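Long-range contacts in 6-aminohexanoate-dimer hydrolase (Bacillus anthracis, PDB 4GB7), which probably hydrolyses the amide bond of the 6-aminohexanoate dimer or related small amides, using the serine-based scaffold of the beta-lactamase family: residues N364-F369 against P383-V388; M387-F392 against N408-I413. One frame throughout, in Å; residues are numbered along the deposited sequence.

Contact 1 (N364-F369 against P383-V388); sequences NEQGAF and PKAKMV
Pro383 sets its ring against the backbone of Gly367 and the rim of Phe369. Its CD lies 3.4 Å from Gly367 O, a CH-to-carbonyl approach, while Pro383 CG stands 4.2 Å from Phe369 CE1, near the ring plane and therefore at the edge of the aromatic ring, not over a face. Lys384 follows and points its CB at the turn, 3.4 Å from Gln366 O. Because CG is anti to the backbone N (chi1 -173°) and the chain stays extended until a bend at chi4, the lysine runs across the Gln366 side chain at about a right angle and delivers its amine to a water. Lys384 NZ donates to this water over 3.2 Å, and the same water hydrogen-bonds to Glu365 OE1 and Gln366 OE1, each at 2.8 Å, so the polar link between the segments is indirect. At Ala385 the contact is apolar on one side: its CB is 3.9 Å from Gln366 NE2. That amide is held from outside, NE2 by Asp382 OD2 and OE1 by His415 NE2, and Asp382 OD1 also accepts from Ala385 N, so one aspartate ties down both sides of the interface. The shape of 364-369 is set internally. Asn364 OD1 takes Ala368 N at 3.0 Å, nearly straight (172°), and Gln366 N from the opposite face of its carboxamide plane, while Gly367 adopts a positive phi (72°). The result is a type I beta turn from Asn364 to Gly367 combined with an Asx turn, packed on the connection between strands 377-382 and 387-393, an antiparallel hairpin whose G1 beta bulge places Lys386 and Met387 opposite Asp382.

Contact 2 (M387-F392 against N408-I413); sequences MVIVHF and NMYIDI
His391 and Tyr410 make the polar bond of this otherwise apolar interface. His391 ND1 lies 2.9 Å from Tyr410 OH, with an angle of 146° that leaves either partner as possible donor. Each ring receives the other at its edge, and the two side chains cross at about a right angle, so this is a hydrogen bond between ring margins and not a stack. Ile389 covers one face of the tyrosine: its CG2 is 4.0 Å from Tyr410 CE1, and its CD1 presses closer, 3.5 Å from Tyr410 CD1. With chi1 at -65°, CG1 lies anti to the carbonyl carbon and CG2 anti to the backbone N, which turns both branches to the same side of the ring, CG2 further in and CD1, at the end of an extended chi2, out at the rim. Ile389 CD1 also reaches towards Ile413 CD1, at a looser 4.5 Å. The selenomethionine Met387 works at the other end of the segment: its SE meets Ile413 CG2 at 3.9 Å, and a bend at chi3 carries its CE to 3.5 Å from the main-chain Tyr410 O. Met409, also selenomethionine, completes the set with its CE 4.4 Å from His391 CE1.

The second shell fixes the imidazole through its other nitrogen, since His391 NE2 hydrogen-bonds to Thr110 OG1, while Phe113 meets the same ring edge-to-face. Tyr380 meets the ring of Tyr410. Strand 387-393 lies between strands 110-117 and 377-382, which explains why these partners come from the two flanking strands. Met387, Ile389 and His391 point to helix 402-417, whose local axis passes 10.3 Å from the strand at 140°, whereas Val390 and Phe392 rest against helix 307-318 on the other face of the sheet.

Contact 1 is made by the turn Pro383-Ala385 that leads into strand 387-393, contact 2 by Met387, Ile389 and His391 of the strand. Contact 2 is core: all six touching residues are buried, and sheet and helix meet through apolar chains with one direct side-chain hydrogen bond. Contact 1 is partly buried, joins two loop segments, and relies on carbonyl oxygens, a proline ring and a bridging water. The centres of contacts 1 and 2 lie about 9 Å apart. They touch where Asn364 and Glu365 pack against Ile411, on the side of helix 402-417 turned from the strand. Helix 402-417 therefore serves both, giving Tyr410 and Ile413 to contact 2 and His415 to Gln366 of contact 1.

Contact 1 (N364-F369 against P383-V388)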
# COMPACT_ATOMS: atom_id res chain seq x y z
N ASN A 364 -4.25 -17.73 5.78
CA ASN A 364 -5.03 -18.51 4.88
C ASN A 364 -4.30 -19.82 4.56
O ASN A 364 -3.16 -20.06 5.02
CB ASN A 364 -5.50 -17.71 3.65
CG ASN A 364 -4.43 -17.51 2.57
OD1 ASN A 364 -3.30 -17.98 2.68
ND2 ASN A 364 -4.80 -16.76 1.51
N GLU A 365 -4.94 -20.67 3.77
CA GLU A 365 -4.37 -21.99 3.54
C GLU A 365 -3.11 -21.95 2.69
O GLU A 365 -2.43 -22.99 2.57
CB GLU A 365 -5.38 -22.96 2.92
CG GLU A 365 -5.82 -22.61 1.52
CD GLU A 365 -6.69 -23.71 0.94
OE1 GLU A 365 -6.21 -24.84 0.66
OE2 GLU A 365 -7.84 -23.41 0.74
N GLN A 366 -2.81 -20.79 2.08
CA GLN A 366 -1.59 -20.65 1.26
C GLN A 366 -0.46 -20.05 2.00
O GLN A 366 0.64 -19.98 1.45
CB GLN A 366 -1.84 -19.79 0.05
CG GLN A 366 -3.04 -20.24 -0.77
CD GLN A 366 -2.81 -21.57 -1.43
OE1 GLN A 366 -3.35 -22.58 -1.00
NE2 GLN A 366 -1.98 -21.59 -2.46
N GLY A 367 -0.70 -19.55 3.20
CA GLY A 367 0.37 -18.85 3.90
C GLY A 367 0.60 -17.47 3.23
O GLY A 367 1.73 -16.94 3.30
N ALA A 368 -0.45 -16.91 2.60
CA ALA A 368 -0.28 -15.64 1.83
C ALA A 368 -0.08 -14.47 2.75
O ALA A 368 -0.46 -14.50 3.92
CB ALA A 368 -1.42 -15.40 0.85
N PHE A 369 0.53 -13.43 2.24
CA PHE A 369 0.62 -12.19 2.93
C PHE A 369 0.31 -11.08 1.92
O PHE A 369 0.43 -11.27 0.72
CB PHE A 369 1.96 -12.02 3.71
CG PHE A 369 3.21 -12.11 2.85
CD1 PHE A 369 3.73 -13.34 2.49
CD2 PHE A 369 3.84 -10.97 2.41
CE1 PHE A 369 4.88 -13.44 1.72
CE2 PHE A 369 4.99 -11.05 1.62
CZ PHE A 369 5.51 -12.27 1.26
N PRO A 383 3.23 -17.57 -1.24
CA PRO A 383 4.46 -18.32 -1.35
C PRO A 383 4.26 -19.83 -1.58
O PRO A 383 5.21 -20.50 -2.01
CB PRO A 383 5.14 -18.06 -0.03
CG PRO A 383 4.13 -17.51 0.86
CD PRO A 383 2.88 -17.22 0.13
N LYS A 384 3.05 -20.37 -1.34
CA LYS A 384 2.82 -21.79 -1.55
C LYS A 384 2.72 -22.06 -3.07
O LYS A 384 3.32 -23.02 -3.57
CB LYS A 384 1.55 -22.28 -0.85
CG LYS A 384 1.35 -23.79 -0.90
CD LYS A 384 0.16 -24.24 -0.06
CE LYS A 384 0.09 -25.75 0.07
NZ LYS A 384 -0.77 -26.25 -1.03
N ALA A 385 1.90 -21.25 -3.75
CA ALA A 385 1.71 -21.37 -5.19
C ALA A 385 2.66 -20.54 -6.02
O ALA A 385 2.60 -20.56 -7.26
CB ALA A 385 0.27 -21.08 -5.58
N LYS A 386 3.56 -19.82 -5.35
CA LYS A 386 4.51 -18.96 -6.03
C LYS A 386 3.78 -17.98 -6.97
O LYS A 386 4.08 -17.91 -8.15
CB LYS A 386 5.54 -19.86 -6.76
CG LYS A 386 6.36 -20.71 -5.79
CD LYS A 386 6.65 -22.11 -6.33
CE LYS A 386 5.42 -23.04 -6.36
NZ LYS A 386 5.09 -23.54 -7.74
N MSE A 387 2.79 -17.27 -6.43
CA MSE A 387 1.93 -16.39 -7.19
C MSE A 387 1.91 -15.00 -6.59
O MSE A 387 1.96 -14.83 -5.36
CB MSE A 387 0.52 -16.96 -7.26
CG MSE A 387 -0.39 -16.18 -8.10
SE MSE A 387 -2.26 -16.79 -8.02
CE MSE A 387 -2.41 -16.21 -6.13
N VAL A 388 1.96 -14.01 -7.47
CA VAL A 388 1.76 -12.60 -7.11
C VAL A 388 0.50 -12.10 -7.82
O VAL A 388 0.35 -12.31 -9.04
CB VAL A 388 2.95 -11.75 -7.54
CG1 VAL A 388 2.73 -10.25 -7.28
CG2 VAL A 388 4.23 -12.25 -6.88
O HOH W 1 -3.51 -25.12 0.19

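Contact 2 (M387-F392 against N408-I413)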
# COMPACT_ATOMS: atom_id res chain seq x y z
N MSE A 387 2.79 -17.27 -6.43
CA MSE A 387 1.93 -16.39 -7.19
C MSE A 387 1.91 -15.00 -6.59
O MSE A 387 1.96 -14.83 -5.36
CB MSE A 387 0.52 -16.96 -7.26
CG MSE A 387 -0.39 -16.18 -8.10
SE MSE A 387 -2.26 -16.79 -8.02
CE MSE A 387 -2.41 -16.21 -6.13
N VAL A 388 1.96 -14.01 -7.47
CA VAL A 388 1.76 -12.60 -7.11
C VAL A 388 0.50 -12.10 -7.82
O VAL A 388 0.35 -12.31 -9.04
CB VAL A 388 2.95 -11.75 -7.54
CG1 VAL A 388 2.73 -10.25 -7.28
CG2 VAL A 388 4.23 -12.25 -6.88
N ILE A 389 -0.35 -11.39 -7.09
CA ILE A 389 -1.47 -10.68 -7.69
C ILE A 389 -1.38 -9.20 -7.32
O ILE A 389 -1.17 -8.85 -6.16
CB ILE A 389 -2.82 -11.27 -7.30
CG1 ILE A 389 -2.94 -12.71 -7.88
CG2 ILE A 389 -3.99 -10.38 -7.68
CD1 ILE A 389 -4.28 -13.36 -7.60
N VAL A 390 -1.49 -8.38 -8.34
CA VAL A 390 -1.65 -6.92 -8.22
C VAL A 390 -3.03 -6.57 -8.65
O VAL A 390 -3.45 -6.92 -9.74
CB VAL A 390 -0.61 -6.13 -9.04
CG1 VAL A 390 -0.85 -4.63 -8.90
CG2 VAL A 390 0.81 -6.46 -8.54
N HIS A 391 -3.74 -5.83 -7.80
CA HIS A 391 -5.14 -5.49 -8.07
C HIS A 391 -5.30 -4.03 -7.79
O HIS A 391 -5.10 -3.60 -6.62
CB HIS A 391 -6.04 -6.35 -7.16
CG HIS A 391 -7.47 -6.45 -7.60
ND1 HIS A 391 -8.22 -7.51 -7.29
CD2 HIS A 391 -8.26 -5.59 -8.29
CE1 HIS A 391 -9.45 -7.37 -7.82
NE2 HIS A 391 -9.48 -6.18 -8.44
N PHE A 392 -5.60 -3.24 -8.83
CA PHE A 392 -5.83 -1.82 -8.71
C PHE A 392 -7.25 -1.52 -9.08
O PHE A 392 -7.75 -2.10 -10.06
CB PHE A 392 -4.99 -0.96 -9.66
CG PHE A 392 -3.52 -0.97 -9.44
CD1 PHE A 392 -2.94 -1.39 -8.24
CD2 PHE A 392 -2.71 -0.43 -10.46
CE1 PHE A 392 -1.54 -1.34 -8.12
CE2 PHE A 392 -1.34 -0.37 -10.32
CZ PHE A 392 -0.76 -0.80 -9.13
N ASN A 408 -10.91 -15.02 -1.43
CA ASN A 408 -11.16 -16.40 -1.76
C ASN A 408 -10.84 -16.68 -3.24
O ASN A 408 -10.31 -17.74 -3.56
CB ASN A 408 -12.61 -16.76 -1.46
CG ASN A 408 -12.80 -17.11 0.02
OD1 ASN A 408 -12.37 -18.20 0.45
ND2 ASN A 408 -13.40 -16.17 0.81
N MSE A 409 -11.15 -15.74 -4.12
CA MSE A 409 -10.85 -15.87 -5.57
C MSE A 409 -9.34 -16.03 -5.79
O MSE A 409 -8.89 -16.81 -6.65
CB MSE A 409 -11.33 -14.61 -6.27
CG MSE A 409 -11.07 -14.48 -7.74
SE MSE A 409 -11.73 -12.71 -8.16
CE MSE A 409 -10.10 -11.74 -7.89
N TYR A 410 -8.53 -15.34 -4.98
CA TYR A 410 -7.08 -15.47 -5.17
C TYR A 410 -6.58 -16.90 -4.86
O TYR A 410 -5.67 -17.42 -5.50
CB TYR A 410 -6.34 -14.49 -4.29
CG TYR A 410 -6.62 -13.02 -4.53
CD1 TYR A 410 -7.14 -12.54 -5.70
CD2 TYR A 410 -6.38 -12.13 -3.54
CE1 TYR A 410 -7.41 -11.18 -5.85
CE2 TYR A 410 -6.61 -10.79 -3.69
CZ TYR A 410 -7.16 -10.31 -4.86
OH TYR A 410 -7.39 -8.94 -4.96
N ILE A 411 -7.18 -17.52 -3.85
CA ILE A 411 -6.92 -18.92 -3.54
C ILE A 411 -7.35 -19.84 -4.68
O ILE A 411 -6.58 -20.72 -5.13
CB ILE A 411 -7.56 -19.34 -2.20
CG1 ILE A 411 -7.04 -18.49 -1.03
CG2 ILE A 411 -7.28 -20.84 -1.98
CD1 ILE A 411 -7.75 -18.69 0.31
N ASP A 412 -8.56 -19.66 -5.20
CA ASP A 412 -9.00 -20.44 -6.31
C ASP A 412 -8.17 -20.28 -7.56
O ASP A 412 -7.91 -21.28 -8.26
CB ASP A 412 -10.46 -20.15 -6.62
CG ASP A 412 -11.42 -20.69 -5.54
OD1 ASP A 412 -11.05 -21.61 -4.74
OD2 ASP A 412 -12.56 -20.20 -5.53
N ILE A 413 -7.76 -19.05 -7.86
CA ILE A 413 -6.85 -18.84 -8.99
C ILE A 413 -5.54 -19.61 -8.79
O ILE A 413 -5.07 -20.28 -9.69
CB ILE A 413 -6.59 -17.34 -9.29
CG1 ILE A 413 -7.86 -16.66 -9.75
CG2 ILE A 413 -5.42 -17.20 -10.31
CD1 ILE A 413 -7.78 -15.14 -9.74